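Local coordinates for entry-fusion complex associated protein OPG083 (Vaccinia virus, PDB 6CJ6), which acts as a component of the poxvirus entry-fusion complex, which mediates entry of the virion core into the host cytoplasm through lipid mixing and then pore formation, at residues L13-Y18 with C149-I154; L122-C127 with L137-T142. All blocks are in the same frame, centred on the assembly; numbering follows the deposited sequence.

Contact 1: residues L13-Y18 with C149-I154; sequences LFIDSY and CGLQTI. With PDO (1,3-propandiol), chain X; MOH (methanol), chain B.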
loop_
_atom_site.group_PDB
_atom_site.type_symbol
_atom_site.label_atom_id
_atom_site.label_comp_id
_atom_site.label_asym_id
_atom_site.label_seq_id
_atom_site.Cartn_x
_atom_site.Cartn_y
_atom_site.Cartn_z
ATOM N N LEU A 13 -2.640 1.225 9.802
ATOM C CA LEU A 13 -3.170 -0.077 10.194
ATOM C C LEU A 13 -2.997 -1.099 9.078
ATOM O O LEU A 13 -2.672 -2.264 9.339
ATOM C CB LEU A 13 -4.641 0.051 10.591
ATOM C CG LEU A 13 -4.940 1.073 11.688
ATOM C CD1 LEU A 13 -6.402 1.013 12.100
ATOM C CD2 LEU A 13 -4.027 0.854 12.887
ATOM N N PHE A 14 -3.202 -0.681 7.827
ATOM C CA PHE A 14 -3.070 -1.606 6.705
ATOM C C PHE A 14 -1.637 -2.095 6.561
ATOM O O PHE A 14 -1.385 -3.303 6.469
ATOM C CB PHE A 14 -3.544 -0.938 5.411
ATOM C CG PHE A 14 -3.098 -1.649 4.159
ATOM C CD1 PHE A 14 -3.809 -2.732 3.668
ATOM C CD2 PHE A 14 -1.967 -1.232 3.474
ATOM C CE1 PHE A 14 -3.399 -3.388 2.519
ATOM C CE2 PHE A 14 -1.551 -1.883 2.328
ATOM C CZ PHE A 14 -2.269 -2.964 1.849
ATOM N N ILE A 15 -0.677 -1.168 6.532
ATOM C CA ILE A 15 0.698 -1.563 6.250
ATOM C C ILE A 15 1.263 -2.409 7.385
ATOM O O ILE A 15 2.017 -3.359 7.148
ATOM C CB ILE A 15 1.576 -0.346 5.901
ATOM C CG1 ILE A 15 2.894 -0.811 5.277
ATOM C CG2 ILE A 15 1.833 0.523 7.124
ATOM C CD1 ILE A 15 2.709 -1.626 4.012
ATOM N N ASP A 16 0.894 -2.099 8.630
ATOM C CA ASP A 16 1.345 -2.915 9.753
ATOM C C ASP A 16 0.838 -4.343 9.622
ATOM O O ASP A 16 1.575 -5.299 9.888
ATOM C CB ASP A 16 0.885 -2.293 11.071
ATOM C CG ASP A 16 1.616 -1.005 11.391
ATOM O OD1 ASP A 16 2.610 -0.704 10.699
ATOM O OD2 ASP A 16 1.197 -0.293 12.329
ATOM N N SER A 17 -0.420 -4.505 9.203
ATOM C CA SER A 17 -0.951 -5.832 8.910
ATOM C C SER A 17 -0.224 -6.465 7.733
ATOM O O SER A 17 0.139 -7.647 7.776
ATOM C CB SER A 17 -2.445 -5.729 8.604
ATOM O OG SER A 17 -2.926 -6.927 8.017
ATOM N N TYR A 18 -0.005 -5.690 6.672
ATOM C CA TYR A 18 0.600 -6.235 5.463
ATOM C C TYR A 18 2.055 -6.625 5.697
ATOM O O TYR A 18 2.526 -7.630 5.151
ATOM C CB TYR A 18 0.471 -5.220 4.325
ATOM C CG TYR A 18 1.016 -5.692 2.999
ATOM C CD1 TYR A 18 0.670 -6.935 2.484
ATOM C CD2 TYR A 18 1.860 -4.885 2.251
ATOM C CE1 TYR A 18 1.162 -7.365 1.269
ATOM C CE2 TYR A 18 2.357 -5.307 1.033
ATOM C CZ TYR A 18 2.005 -6.546 0.549
ATOM O OH TYR A 18 2.500 -6.969 -0.662
ATOM N N CYS A 149 2.155 -0.937 -7.861
ATOM C CA CYS A 149 0.980 -0.182 -8.285
ATOM C C CYS A 149 -0.188 -0.405 -7.336
ATOM O O CYS A 149 -0.951 0.526 -7.046
ATOM C CB CYS A 149 0.583 -0.589 -9.702
ATOM S SG CYS A 149 -1.118 -0.168 -10.150
ATOM N N GLY A 150 -0.352 -1.636 -6.851
ATOM C CA GLY A 150 -1.429 -1.908 -5.917
ATOM C C GLY A 150 -1.251 -1.175 -4.603
ATOM O O GLY A 150 -2.201 -0.597 -4.070
ATOM N N LEU A 151 -0.031 -1.179 -4.068
ATOM C CA LEU A 151 0.234 -0.442 -2.837
ATOM C C LEU A 151 0.007 1.052 -3.035
ATOM O O LEU A 151 -0.542 1.728 -2.157
ATOM C CB LEU A 151 1.661 -0.723 -2.368
ATOM C CG LEU A 151 2.046 -0.221 -0.977
ATOM C CD1 LEU A 151 1.133 -0.818 0.078
ATOM C CD2 LEU A 151 3.499 -0.553 -0.678
ATOM N N GLN A 152 0.409 1.582 -4.194
ATOM C CA GLN A 152 0.233 3.006 -4.466
ATOM C C GLN A 152 -1.240 3.393 -4.440
ATOM O O GLN A 152 -1.626 4.367 -3.781
ATOM C CB GLN A 152 0.859 3.369 -5.814
ATOM C CG GLN A 152 0.258 4.629 -6.426
ATOM C CD GLN A 152 1.040 5.149 -7.611
ATOM O OE1 GLN A 152 2.269 5.205 -7.584
ATOM N NE2 GLN A 152 0.330 5.537 -8.661
ATOM N N THR A 153 -2.078 2.642 -5.161
ATOM C CA THR A 153 -3.512 2.912 -5.150
ATOM C C THR A 153 -4.062 2.885 -3.729
ATOM O O THR A 153 -4.882 3.730 -3.354
ATOM C CB THR A 153 -4.237 1.888 -6.024
ATOM O OG1 THR A 153 -3.558 1.765 -7.280
ATOM C CG2 THR A 153 -5.680 2.320 -6.278
ATOM N N ILE A 154 -3.601 1.931 -2.920
ATOM C CA ILE A 154 -4.063 1.822 -1.540
ATOM C C ILE A 154 -3.543 2.979 -0.689
ATOM O O ILE A 154 -4.270 3.512 0.160
ATOM C CB ILE A 154 -3.693 0.442 -0.965
ATOM C CG1 ILE A 154 -4.513 -0.650 -1.660
ATOM C CG2 ILE A 154 -3.894 0.405 0.543
ATOM C CD1 ILE A 154 -4.226 -2.039 -1.160
HETATM C C1 PDO X . -2.809 -7.239 12.083
HETATM O O1 PDO X . -2.191 -5.986 11.767
HETATM C C2 PDO X . -2.951 -8.070 10.813
HETATM C C3 PDO X . -1.726 -8.951 10.598
HETATM O O3 PDO X . -1.818 -9.593 9.322
HETATM C C MOH B . 2.807 6.599 -10.605
HETATM O O MOH B . 3.668 5.524 -10.283
#
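Phe14 packs against Leu151 and Ile154 in the core of the L1/F9 fold's helical layer, where helices 10-24 and 145-158 run roughly antiparallel (151°). Their segment axes come no closer than 12.2 Å, so side chains alone bridge the gap. The Phe14 ring, its CG swung anti to the backbone N (chi1 164°), projects between the two helices. Ile154 lies across one face: its CG2 sits 3.9 Å from the ring centroid, 16° off the normal, a CH-pi contact displaced toward the rim. The other branch of Ile154 reaches farther along the ring, with CD1 3.7 Å from Phe14 CZ. Tyr18 CB, one turn on in the same helix, lies over the rim of the opposite face. Leu151 approaches at the edge, in the ring plane, and its CD1 stands 3.7 Å from Phe14 CE2. Leu151 CD1 is also 4.3 Å from Ile15 CD1, a looser touch. Met66 of helix 59-74 also packs on Leu151, and Ser69 on Phe14. On the far side of helix 145-158, Thr153 OG1 gives a 2.9 Å hydrogen bond to Cys149 O, which also accepts from Thr153 N; the two donors reach that oxygen from opposite faces of the carbonyl plane.

Contact 2: residues L122-C127 with L137-T142; sequences LDIGEC and LQIVNT. With MOH (methanol), chain C.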
loop_
_atom_site.group_PDB
_atom_site.type_symbol
_atom_site.label_atom_id
_atom_site.label_comp_id
_atom_site.label_asym_id
_atom_site.label_seq_id
_atom_site.Cartn_x
_atom_site.Cartn_y
_atom_site.Cartn_z
ATOM N N LEU A 122 6.846 6.133 -7.552
ATOM C CA LEU A 122 5.684 5.869 -6.713
ATOM C C LEU A 122 5.081 7.184 -6.242
ATOM O O LEU A 122 5.790 8.037 -5.697
ATOM C CB LEU A 122 6.060 4.996 -5.512
ATOM C CG LEU A 122 4.981 3.985 -5.121
ATOM C CD1 LEU A 122 4.590 3.158 -6.333
ATOM C CD2 LEU A 122 5.458 3.084 -3.999
ATOM N N ASP A 123 3.774 7.340 -6.448
ATOM C CA ASP A 123 3.042 8.552 -6.087
ATOM C C ASP A 123 2.281 8.275 -4.793
ATOM O O ASP A 123 1.389 7.421 -4.763
ATOM C CB ASP A 123 2.085 8.932 -7.217
ATOM C CG ASP A 123 1.340 10.232 -6.959
ATOM O OD1 ASP A 123 1.548 10.857 -5.897
ATOM O OD2 ASP A 123 0.540 10.634 -7.829
ATOM N N ILE A 124 2.629 8.997 -3.728
ATOM C CA ILE A 124 2.005 8.771 -2.431
ATOM C C ILE A 124 0.866 9.758 -2.208
ATOM O O ILE A 124 0.271 9.796 -1.127
ATOM C CB ILE A 124 3.023 8.823 -1.277
ATOM C CG1 ILE A 124 3.605 10.231 -1.135
ATOM C CG2 ILE A 124 4.131 7.793 -1.478
ATOM C CD1 ILE A 124 4.443 10.395 0.098
ATOM N N GLY A 125 0.554 10.559 -3.222
ATOM C CA GLY A 125 -0.519 11.525 -3.091
ATOM C C GLY A 125 -0.197 12.664 -2.143
ATOM O O GLY A 125 0.688 13.474 -2.420
ATOM N N GLU A 126 -0.909 12.740 -1.021
ATOM C CA GLU A 126 -0.783 13.845 -0.077
ATOM C C GLU A 126 -0.271 13.308 1.250
ATOM O O GLU A 126 -0.961 12.527 1.916
ATOM C CB GLU A 126 -2.133 14.529 0.140
ATOM C CG GLU A 126 -2.904 14.831 -1.132
ATOM C CD GLU A 126 -4.407 14.735 -0.932
ATOM O OE1 GLU A 126 -4.844 14.492 0.215
ATOM O OE2 GLU A 126 -5.153 14.893 -1.922
ATOM N N CYS A 127 0.924 13.740 1.643
ATOM C CA CYS A 127 1.537 13.350 2.912
ATOM C C CYS A 127 1.701 14.617 3.749
ATOM O O CYS A 127 2.756 15.259 3.720
ATOM C CB CYS A 127 2.881 12.661 2.668
ATOM S SG CYS A 127 3.586 11.879 4.133
ATOM N N LEU A 137 4.511 7.071 6.740
ATOM C CA LEU A 137 4.029 6.441 5.509
ATOM C C LEU A 137 5.050 5.379 5.100
ATOM O O LEU A 137 5.995 5.662 4.360
ATOM C CB LEU A 137 3.831 7.487 4.422
ATOM C CG LEU A 137 2.679 7.251 3.452
ATOM C CD1 LEU A 137 1.401 7.033 4.231
ATOM C CD2 LEU A 137 2.537 8.432 2.512
ATOM N N GLN A 138 4.856 4.157 5.588
ATOM C CA GLN A 138 5.749 3.050 5.270
ATOM C C GLN A 138 5.440 2.527 3.872
ATOM O O GLN A 138 4.338 2.028 3.620
ATOM C CB GLN A 138 5.582 1.940 6.302
ATOM C CG GLN A 138 6.098 2.310 7.675
ATOM C CD GLN A 138 5.357 1.598 8.780
ATOM O OE1 GLN A 138 4.276 2.024 9.192
ATOM N NE2 GLN A 138 5.931 0.504 9.268
ATOM N N ILE A 139 6.409 2.638 2.969
ATOM C CA ILE A 139 6.278 2.177 1.592
ATOM C C ILE A 139 7.225 1.000 1.406
ATOM O O ILE A 139 8.441 1.136 1.599
ATOM C CB ILE A 139 6.569 3.303 0.584
ATOM C CG1 ILE A 139 5.321 4.157 0.348
ATOM C CG2 ILE A 139 7.048 2.738 -0.740
ATOM C CD1 ILE A 139 4.977 5.096 1.474
ATOM N N VAL A 140 6.676 -0.156 1.041
ATOM C CA VAL A 140 7.454 -1.380 0.890
ATOM C C VAL A 140 7.482 -1.778 -0.578
ATOM O O VAL A 140 6.433 -1.873 -1.227
ATOM C CB VAL A 140 6.922 -2.515 1.786
ATOM C CG1 VAL A 140 5.429 -2.713 1.589
ATOM C CG2 VAL A 140 7.678 -3.807 1.512
ATOM N N ASN A 141 8.685 -1.993 -1.104
ATOM C CA ASN A 141 8.868 -2.481 -2.463
ATOM C C ASN A 141 8.862 -4.003 -2.438
ATOM O O ASN A 141 9.657 -4.616 -1.718
ATOM C CB ASN A 141 10.204 -1.997 -3.024
ATOM C CG ASN A 141 10.513 -2.597 -4.383
ATOM O OD1 ASN A 141 9.615 -2.779 -5.208
ATOM N ND2 ASN A 141 11.780 -2.924 -4.619
ATOM N N THR A 142 7.976 -4.616 -3.222
ATOM C CA THR A 142 7.978 -6.065 -3.374
ATOM C C THR A 142 8.566 -6.520 -4.704
ATOM O O THR A 142 8.311 -7.650 -5.132
ATOM C CB THR A 142 6.588 -6.662 -3.157
ATOM O OG1 THR A 142 5.642 -6.012 -4.017
ATOM C CG2 THR A 142 6.176 -6.531 -1.695
HETATM C C MOH C . 3.508 -4.580 -2.468
HETATM O O MOH C . 4.164 -3.480 -3.065
#
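Part of the hydrophobic interior between the fold's two sheets is formed by Leu122, Ile124 and Cys127 of strand 119-127 meeting Leu137 and Ile139 of strand 133-141. The strands are nearly antiparallel (163°), but their segment axes are 10.4 Å apart at closest and no hydrogen bond joins the two segments: this is packing of side chains between sheets. Leu122 and Ile139 lie alongside each other, pointing opposite ways, with Leu122 CD2 3.6 Å from Ile139 CG2. Ile124 spans both partners. Its CG1 branch, flanked by both backbone N and C (chi1 66°), carries CD1 to within 3.6 Å of Leu137 CD2, while CG2 lies 4.1 Å from Ile139 CD1, the two isoleucine side chains set nearly perpendicular. Leu137 CD2 thus fits against Ile124 and also approaches Cys127 SG, at 4.0 Å. That sulfur forms a disulfide with Cys47, which starts strand 47-53 of the opposing sheet, so it cross-links the two sheets. Between Ile124 and Cys127 the strand kinks at Gly125, which has positive phi and whose N donates to Asp123 OD1 (2.9 Å) in an Asx turn; the N-H meets the oxygen from above the carboxylate plane, and the other oxygen, Asp123 OD2, makes a salt bridge with Lys156. Strand 119-127 is hydrogen-bonded through its backbone to strand 36-41 (Glu39, Ile41) and to Gln43 of strand 43-44, whereas Val155 of helix 145-158 touches Ile124 and Tyr11 of helix 10-24 touches Leu137.

How the contacts relate
Contact 1 joins two helices of the core and contact 2 fills the adjoining interior between sheets; their centres lie 9 Å apart, and contact 2 is nested in the chain loop that contact 1 closes. Helix 145-158, which follows strand 133-141, connects them. Gln152 OE1 lies 2.8 Å from Asp123 N in a probable hydrogen bond, and Leu151 CD2 packs 3.3 Å from Val140 O. Cys149, disulfide-bonded to Cys107, touches Tyr110, which helps line the 2-(2-methoxyethoxy)ethanol pocket. A methanol beside Val140 and Thr142, probably from the crystallisation liquor like that near Gln152, is also about 4 Å from the Leu151 side chain, between the two contacts; 1,3-propandiol is hydrogen-bonded to Ser17.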